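Local atomic coordinates of alpha-1,6-mannanase (Bacteroides thetaiotaomicron, PDB entry 4V1S), a protein that probably hydrolyses alpha-1,6-mannosidic linkages as an endo-acting mannanase homolog of glycoside hydrolase family 76 in a gut symbiont. Residues Y314-D328 / F376-Y390. Residues are numbered along the deposited sequence; the frame is centred on the assembly and turned at random. Where two conformers were deposited one is given.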
loop_
_atom_site.group_PDB
_atom_site.type_symbol
_atom_site.label_atom_id
_atom_site.label_comp_id
_atom_site.label_asym_id
_atom_site.label_seq_id
_atom_site.Cartn_x
_atom_site.Cartn_y
_atom_site.Cartn_z
ATOM N N TYR A 314 -1.818 8.666 1.481
ATOM C CA TYR A 314 -1.523 7.554 0.621
ATOM C C TYR A 314 -0.093 7.031 0.780
ATOM O O TYR A 314 0.235 5.989 0.196
ATOM C CB TYR A 314 -1.853 7.843 -0.852
ATOM C CG TYR A 314 -1.250 9.106 -1.392
ATOM C CD1 TYR A 314 0.121 9.220 -1.606
ATOM C CD2 TYR A 314 -2.021 10.212 -1.604
ATOM C CE1 TYR A 314 0.684 10.395 -2.065
ATOM C CE2 TYR A 314 -1.466 11.386 -2.101
ATOM C CZ TYR A 314 -0.111 11.463 -2.327
ATOM O OH TYR A 314 0.469 12.621 -2.774
ATOM N N PHE A 315 0.726 7.725 1.582
ATOM C CA PHE A 315 2.031 7.246 2.054
ATOM C C PHE A 315 1.977 6.826 3.524
ATOM O O PHE A 315 2.426 5.736 3.900
ATOM C CB PHE A 315 3.133 8.305 1.917
ATOM C CG PHE A 315 3.542 8.611 0.507
ATOM C CD1 PHE A 315 3.216 7.787 -0.574
ATOM C CD2 PHE A 315 4.352 9.743 0.268
ATOM C CE1 PHE A 315 3.679 8.112 -1.840
ATOM C CE2 PHE A 315 4.796 10.069 -1.009
ATOM C CZ PHE A 315 4.426 9.270 -2.076
ATOM N N ALA A 316 1.409 7.697 4.353
ATOM C CA ALA A 316 1.538 7.554 5.824
ATOM C C ALA A 316 0.768 6.373 6.399
ATOM O O ALA A 316 1.121 5.887 7.443
ATOM C CB ALA A 316 1.121 8.825 6.542
ATOM N N PHE A 317 -0.259 5.908 5.667
ATOM C CA PHE A 317 -1.044 4.728 6.064
ATOM C C PHE A 317 -0.125 3.544 6.292
ATOM O O PHE A 317 -0.453 2.623 7.100
ATOM C CB PHE A 317 -2.116 4.388 5.005
ATOM C CG PHE A 317 -1.544 3.613 3.872
ATOM C CD1 PHE A 317 -0.803 4.205 2.893
ATOM C CD2 PHE A 317 -1.519 2.227 3.978
ATOM C CE1 PHE A 317 -0.153 3.435 1.943
ATOM C CE2 PHE A 317 -0.899 1.447 3.019
ATOM C CZ PHE A 317 -0.191 2.068 2.017
ATOM N N SER A 318 1.031 3.531 5.597
ATOM C CA SER A 318 1.970 2.389 5.732
ATOM C C SER A 318 2.584 2.290 7.128
ATOM O O SER A 318 2.942 1.196 7.573
ATOM C CB SER A 318 3.071 2.418 4.672
ATOM O OG SER A 318 3.903 3.540 4.810
ATOM N N ILE A 319 2.683 3.421 7.826
ATOM C CA ILE A 319 3.167 3.397 9.210
ATOM C C ILE A 319 2.102 2.741 10.095
ATOM O O ILE A 319 2.419 1.940 10.993
ATOM C CB ILE A 319 3.526 4.808 9.706
ATOM C CG1 ILE A 319 4.658 5.399 8.840
ATOM C CG2 ILE A 319 3.886 4.792 11.193
ATOM C CD1 ILE A 319 5.866 4.504 8.632
ATOM N N ILE A 320 0.824 3.045 9.824
ATOM C CA ILE A 320 -0.262 2.417 10.579
ATOM C C ILE A 320 -0.302 0.914 10.315
ATOM O O ILE A 320 -0.425 0.118 11.265
ATOM C CB ILE A 320 -1.614 3.079 10.275
ATOM C CG1 ILE A 320 -1.560 4.587 10.545
ATOM C CG2 ILE A 320 -2.717 2.411 11.091
ATOM C CD1 ILE A 320 -2.873 5.332 10.291
ATOM N N ASP A 321 -0.131 0.493 9.057
ATOM C CA ASP A 321 -0.084 -0.943 8.775
ATOM C C ASP A 321 1.132 -1.609 9.459
ATOM O O ASP A 321 1.039 -2.775 9.862
ATOM C CB ASP A 321 -0.031 -1.228 7.251
ATOM C CG ASP A 321 -1.400 -1.434 6.644
ATOM O OD1 ASP A 321 -2.349 -1.645 7.431
ATOM O OD2 ASP A 321 -1.508 -1.411 5.396
ATOM N N SER A 322 2.248 -0.868 9.592
ATOM C CA SER A 322 3.430 -1.342 10.322
ATOM C C SER A 322 3.091 -1.589 11.784
ATOM O O SER A 322 3.513 -2.603 12.359
ATOM C CB SER A 322 4.628 -0.363 10.154
ATOM O OG SER A 322 5.031 -0.298 8.778
ATOM N N TRP A 323 2.367 -0.653 12.393
ATOM C CA TRP A 323 1.902 -0.849 13.762
ATOM C C TRP A 323 1.045 -2.127 13.906
ATOM O O TRP A 323 1.224 -2.884 14.869
ATOM C CB TRP A 323 1.173 0.372 14.293
ATOM C CG TRP A 323 2.000 1.519 14.502
ATOM C CD1 TRP A 323 3.326 1.550 14.875
ATOM C CD2 TRP A 323 1.572 2.872 14.411
ATOM N NE1 TRP A 323 3.741 2.853 15.017
ATOM C CE2 TRP A 323 2.680 3.691 14.762
ATOM C CE3 TRP A 323 0.354 3.472 14.104
ATOM C CZ2 TRP A 323 2.615 5.102 14.743
ATOM C CZ3 TRP A 323 0.276 4.884 14.111
ATOM C CH2 TRP A 323 1.401 5.673 14.424
ATOM N N PHE A 324 0.092 -2.344 12.998
ATOM C CA PHE A 324 -0.705 -3.553 13.041
ATOM C C PHE A 324 0.183 -4.791 12.924
ATOM O O PHE A 324 -0.035 -5.764 13.646
ATOM C CB PHE A 324 -1.783 -3.530 11.955
ATOM C CG PHE A 324 -2.907 -2.526 12.195
ATOM C CD1 PHE A 324 -3.588 -2.501 13.428
ATOM C CD2 PHE A 324 -3.325 -1.647 11.182
ATOM C CE1 PHE A 324 -4.646 -1.625 13.633
ATOM C CE2 PHE A 324 -4.406 -0.805 11.368
ATOM C CZ PHE A 324 -5.049 -0.768 12.607
ATOM N N ASP A 325 1.179 -4.764 12.021
ATOM C CA ASP A 325 2.076 -5.896 11.879
ATOM C C ASP A 325 2.884 -6.115 13.150
ATOM O O ASP A 325 3.135 -7.262 13.527
ATOM C CB ASP A 325 3.074 -5.723 10.741
ATOM C CG ASP A 325 2.466 -5.864 9.374
ATOM O OD1 ASP A 325 1.275 -6.271 9.203
ATOM O OD2 ASP A 325 3.201 -5.527 8.430
ATOM N N MET A 326 3.297 -5.034 13.813
ATOM C CA MET A 326 4.022 -5.160 15.074
ATOM C C MET A 326 3.161 -5.840 16.139
ATOM O O MET A 326 3.649 -6.677 16.875
ATOM C CB MET A 326 4.531 -3.810 15.590
ATOM C CG MET A 326 5.794 -3.340 14.910
ATOM S SD MET A 326 7.184 -4.488 15.132
ATOM C CE MET A 326 8.520 -3.505 14.469
ATOM N N TYR A 327 1.875 -5.508 16.180
ATOM C CA TYR A 327 0.971 -6.124 17.139
ATOM C C TYR A 327 0.870 -7.602 16.808
ATOM O O TYR A 327 0.936 -8.433 17.702
ATOM C CB TYR A 327 -0.419 -5.465 17.162
ATOM C CG TYR A 327 -1.385 -6.248 17.997
ATOM C CD1 TYR A 327 -1.368 -6.140 19.381
ATOM C CD2 TYR A 327 -2.246 -7.213 17.411
ATOM C CE1 TYR A 327 -2.233 -6.892 20.156
ATOM C CE2 TYR A 327 -3.108 -7.988 18.186
ATOM C CZ TYR A 327 -3.088 -7.819 19.562
ATOM O OH TYR A 327 -3.920 -8.556 20.368
ATOM N N ASP A 328 0.718 -7.941 15.524
ATOM C CA ASP A 328 0.719 -9.357 15.109
ATOM C C ASP A 328 2.006 -10.095 15.558
ATOM O O ASP A 328 1.983 -11.302 15.866
ATOM C CB ASP A 328 0.618 -9.487 13.579
ATOM C CG ASP A 328 -0.685 -8.982 13.022
ATOM O OD1 ASP A 328 -1.657 -8.821 13.786
ATOM O OD2 ASP A 328 -0.726 -8.742 11.779
ATOM N N PHE A 376 -7.398 9.829 -2.038
ATOM C CA PHE A 376 -7.450 10.524 -0.752
ATOM C C PHE A 376 -8.460 9.855 0.212
ATOM O O PHE A 376 -8.201 9.705 1.411
ATOM C CB PHE A 376 -7.819 12.000 -0.887
ATOM C CG PHE A 376 -6.905 12.845 -1.755
ATOM C CD1 PHE A 376 -5.712 12.374 -2.308
ATOM C CD2 PHE A 376 -7.264 14.186 -1.994
ATOM C CE1 PHE A 376 -4.931 13.186 -3.104
ATOM C CE2 PHE A 376 -6.476 15.006 -2.787
ATOM C CZ PHE A 376 -5.304 14.507 -3.352
ATOM N N SER A 377 -9.640 9.502 -0.293
ATOM C CA SER A 377 -10.657 8.925 0.572
ATOM C C SER A 377 -10.551 7.411 0.612
ATOM O O SER A 377 -10.923 6.808 1.613
ATOM C CB SER A 377 -12.070 9.336 0.174
ATOM O OG SER A 377 -12.300 10.697 0.507
ATOM N N THR A 378 -10.018 6.785 -0.441
ATOM C CA THR A 378 -9.949 5.329 -0.415
ATOM C C THR A 378 -8.927 4.838 0.652
ATOM O O THR A 378 -9.154 3.796 1.283
ATOM C CB THR A 378 -9.618 4.755 -1.785
ATOM O OG1 THR A 378 -8.381 5.279 -2.267
ATOM C CG2 THR A 378 -10.770 4.995 -2.792
ATOM N N VAL A 379 -7.812 5.561 0.848
ATOM C CA VAL A 379 -6.881 5.167 1.902
ATOM C C VAL A 379 -7.545 5.298 3.273
ATOM O O VAL A 379 -7.310 4.493 4.139
ATOM C CB VAL A 379 -5.557 5.895 1.810
ATOM C CG1 VAL A 379 -5.711 7.403 1.968
ATOM C CG2 VAL A 379 -4.568 5.341 2.801
ATOM N N ALA A 380 -8.384 6.323 3.463
ATOM C CA ALA A 380 -9.117 6.459 4.724
ATOM C C ALA A 380 -10.074 5.287 4.946
ATOM O O ALA A 380 -10.111 4.720 6.014
ATOM C CB ALA A 380 -9.853 7.778 4.780
ATOM N N ALA A 381 -10.820 4.904 3.912
ATOM C CA ALA A 381 -11.698 3.764 4.010
ATOM C C ALA A 381 -10.936 2.513 4.414
ATOM O O ALA A 381 -11.392 1.738 5.259
ATOM C CB ALA A 381 -12.436 3.545 2.696
ATOM N N TYR A 382 -9.752 2.319 3.809
ATOM C CA TYR A 382 -8.919 1.171 4.120
ATOM C C TYR A 382 -8.503 1.160 5.600
ATOM O O TYR A 382 -8.670 0.150 6.297
ATOM C CB TYR A 382 -7.719 1.144 3.185
ATOM C CG TYR A 382 -6.636 0.157 3.538
ATOM C CD1 TYR A 382 -6.939 -1.161 3.801
ATOM C CD2 TYR A 382 -5.295 0.537 3.558
ATOM C CE1 TYR A 382 -5.931 -2.091 4.129
ATOM C CE2 TYR A 382 -4.293 -0.354 3.895
ATOM C CZ TYR A 382 -4.598 -1.678 4.170
ATOM O OH TYR A 382 -3.585 -2.533 4.510
ATOM N N MET A 383 -8.058 2.309 6.101
ATOM C CA MET A 383 -7.717 2.421 7.523
ATOM C C MET A 383 -8.898 2.112 8.431
ATOM O O MET A 383 -8.758 1.411 9.444
ATOM C CB MET A 383 -7.186 3.788 7.830
ATOM C CG MET A 383 -5.821 4.047 7.233
ATOM S SD MET A 383 -4.470 3.035 7.870
ATOM C CE MET A 383 -4.440 1.683 6.719
ATOM N N TYR A 384 -10.074 2.582 8.046
ATOM C CA TYR A 384 -11.245 2.299 8.887
ATOM C C TYR A 384 -11.565 0.822 8.944
ATOM O O TYR A 384 -11.955 0.315 9.991
ATOM C CB TYR A 384 -12.483 3.112 8.469
ATOM C CG TYR A 384 -12.344 4.602 8.585
ATOM C CD1 TYR A 384 -11.631 5.189 9.630
ATOM C CD2 TYR A 384 -12.927 5.443 7.635
ATOM C CE1 TYR A 384 -11.454 6.564 9.682
ATOM C CE2 TYR A 384 -12.834 6.843 7.723
ATOM C CZ TYR A 384 -12.085 7.386 8.758
ATOM O OH TYR A 384 -11.957 8.743 8.855
ATOM N N MET A 385 -11.452 0.127 7.814
ATOM C CA MET A 385 -11.735 -1.283 7.794
ATOM C C MET A 385 -10.679 -2.054 8.614
ATOM O O MET A 385 -11.001 -3.025 9.317
ATOM C CB MET A 385 -11.817 -1.807 6.365
ATOM C CG MET A 385 -12.365 -3.220 6.270
ATOM S SD MET A 385 -14.074 -3.390 6.711
ATOM C CE MET A 385 -14.866 -3.062 5.141
ATOM N N ARG A 386 -9.417 -1.640 8.493
ATOM C CA ARG A 386 -8.365 -2.233 9.318
ATOM C C ARG A 386 -8.641 -2.090 10.812
ATOM O O ARG A 386 -8.532 -3.049 11.594
ATOM C CB ARG A 386 -7.014 -1.638 8.992
ATOM C CG ARG A 386 -6.524 -1.966 7.596
ATOM C CD ARG A 386 -6.001 -3.374 7.518
ATOM N NE ARG A 386 -4.611 -3.435 7.894
ATOM C CZ ARG A 386 -3.977 -4.467 8.421
ATOM N NH1 ARG A 386 -4.622 -5.565 8.701
ATOM N NH2 ARG A 386 -2.668 -4.386 8.644
ATOM N N ALA A 387 -8.988 -0.889 11.201
ATOM C CA ALA A 387 -9.342 -0.605 12.592
ATOM C C ALA A 387 -10.546 -1.450 13.044
ATOM O O ALA A 387 -10.549 -1.976 14.130
ATOM C CB ALA A 387 -9.635 0.876 12.758
ATOM N N ALA A 388 -11.541 -1.604 12.180
ATOM C CA ALA A 388 -12.699 -2.438 12.495
ATOM C C ALA A 388 -12.284 -3.883 12.766
ATOM O O ALA A 388 -12.786 -4.527 13.687
ATOM C CB ALA A 388 -13.708 -2.363 11.355
ATOM N N ASN A 389 -11.346 -4.383 11.974
ATOM C CA ASN A 389 -10.874 -5.752 12.125
ATOM C C ASN A 389 -10.143 -5.923 13.453
ATOM O O ASN A 389 -10.375 -6.874 14.166
ATOM C CB ASN A 389 -9.986 -6.128 10.932
ATOM C CG ASN A 389 -9.664 -7.592 10.886
ATOM O OD1 ASN A 389 -10.455 -8.430 11.326
ATOM N ND2 ASN A 389 -8.505 -7.920 10.358
ATOM N N TYR A 390 -9.252 -4.989 13.789
ATOM C CA TYR A 390 -8.507 -5.096 15.044
ATOM C C TYR A 390 -9.382 -4.867 16.287
ATOM O O TYR A 390 -9.132 -5.464 17.328
ATOM C CB TYR A 390 -7.234 -4.247 15.027
ATOM C CG TYR A 390 -6.154 -4.964 14.286
ATOM C CD1 TYR A 390 -6.043 -4.855 12.901
ATOM C CD2 TYR A 390 -5.279 -5.802 14.962
ATOM C CE1 TYR A 390 -5.092 -5.539 12.210
ATOM C CE2 TYR A 390 -4.305 -6.502 14.293
ATOM C CZ TYR A 390 -4.212 -6.391 12.919
ATOM O OH TYR A 390 -3.227 -7.093 12.269
HETATM O O HOH W 1 -1.300 -6.539 9.888
#
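F324 and Y390, the two residues with the most surface buried between helices 314-328 and 376-390, form an offset stack: ring centroids 4.4 Å apart, planes inclined by 13°. The overlap is shifted toward the rim, where F324 CD1 sits 3.4 Å from Y390 CD1. The CD2/CE2 edge of the tyrosine meets Y327 CD2, and this edge contact and the stack over one face hold the ring's turn; OH donates to D328 OD1 over 2.8 Å, on the syn side of the carboxylate, which pins the hydroxyl end. A phenylalanine in place of Y390 could keep the stack but would probably leave D328 OD1 without this donor and the ring freer to shift.

The segment axes run 9.8 Å apart at 11°, nearly parallel, as fits like-directed helices of one layer in the (alpha/alpha)6 barrel of family 76; helix 264-281 covers the far side of 314-328, and helices 81-97 and 46-61 pack against 376-390.

Next along the interface, R386 grips D321 side-on: NE (2.9 Å) and NH2 both donate to OD1 from the same face of the carboxylate, while E93 takes NH1. Y382 OH gives D321 OD2 a short 2.5 Å bond, so both carboxylate oxygens are held. Water 1 accepts from R386 NH2 and donates to D325 OD1 and D328 OD2; D325 OD2 is salt-bridged to R272.

M383, its thioether bent at chi2 and chi3 (93°), carries SD to I320, 3.7 Å from I320 CD1, and sets its methyl CE at the edge of the F317 ring, near its plane. V379 CG2 packs 3.4 Å from F317 CB.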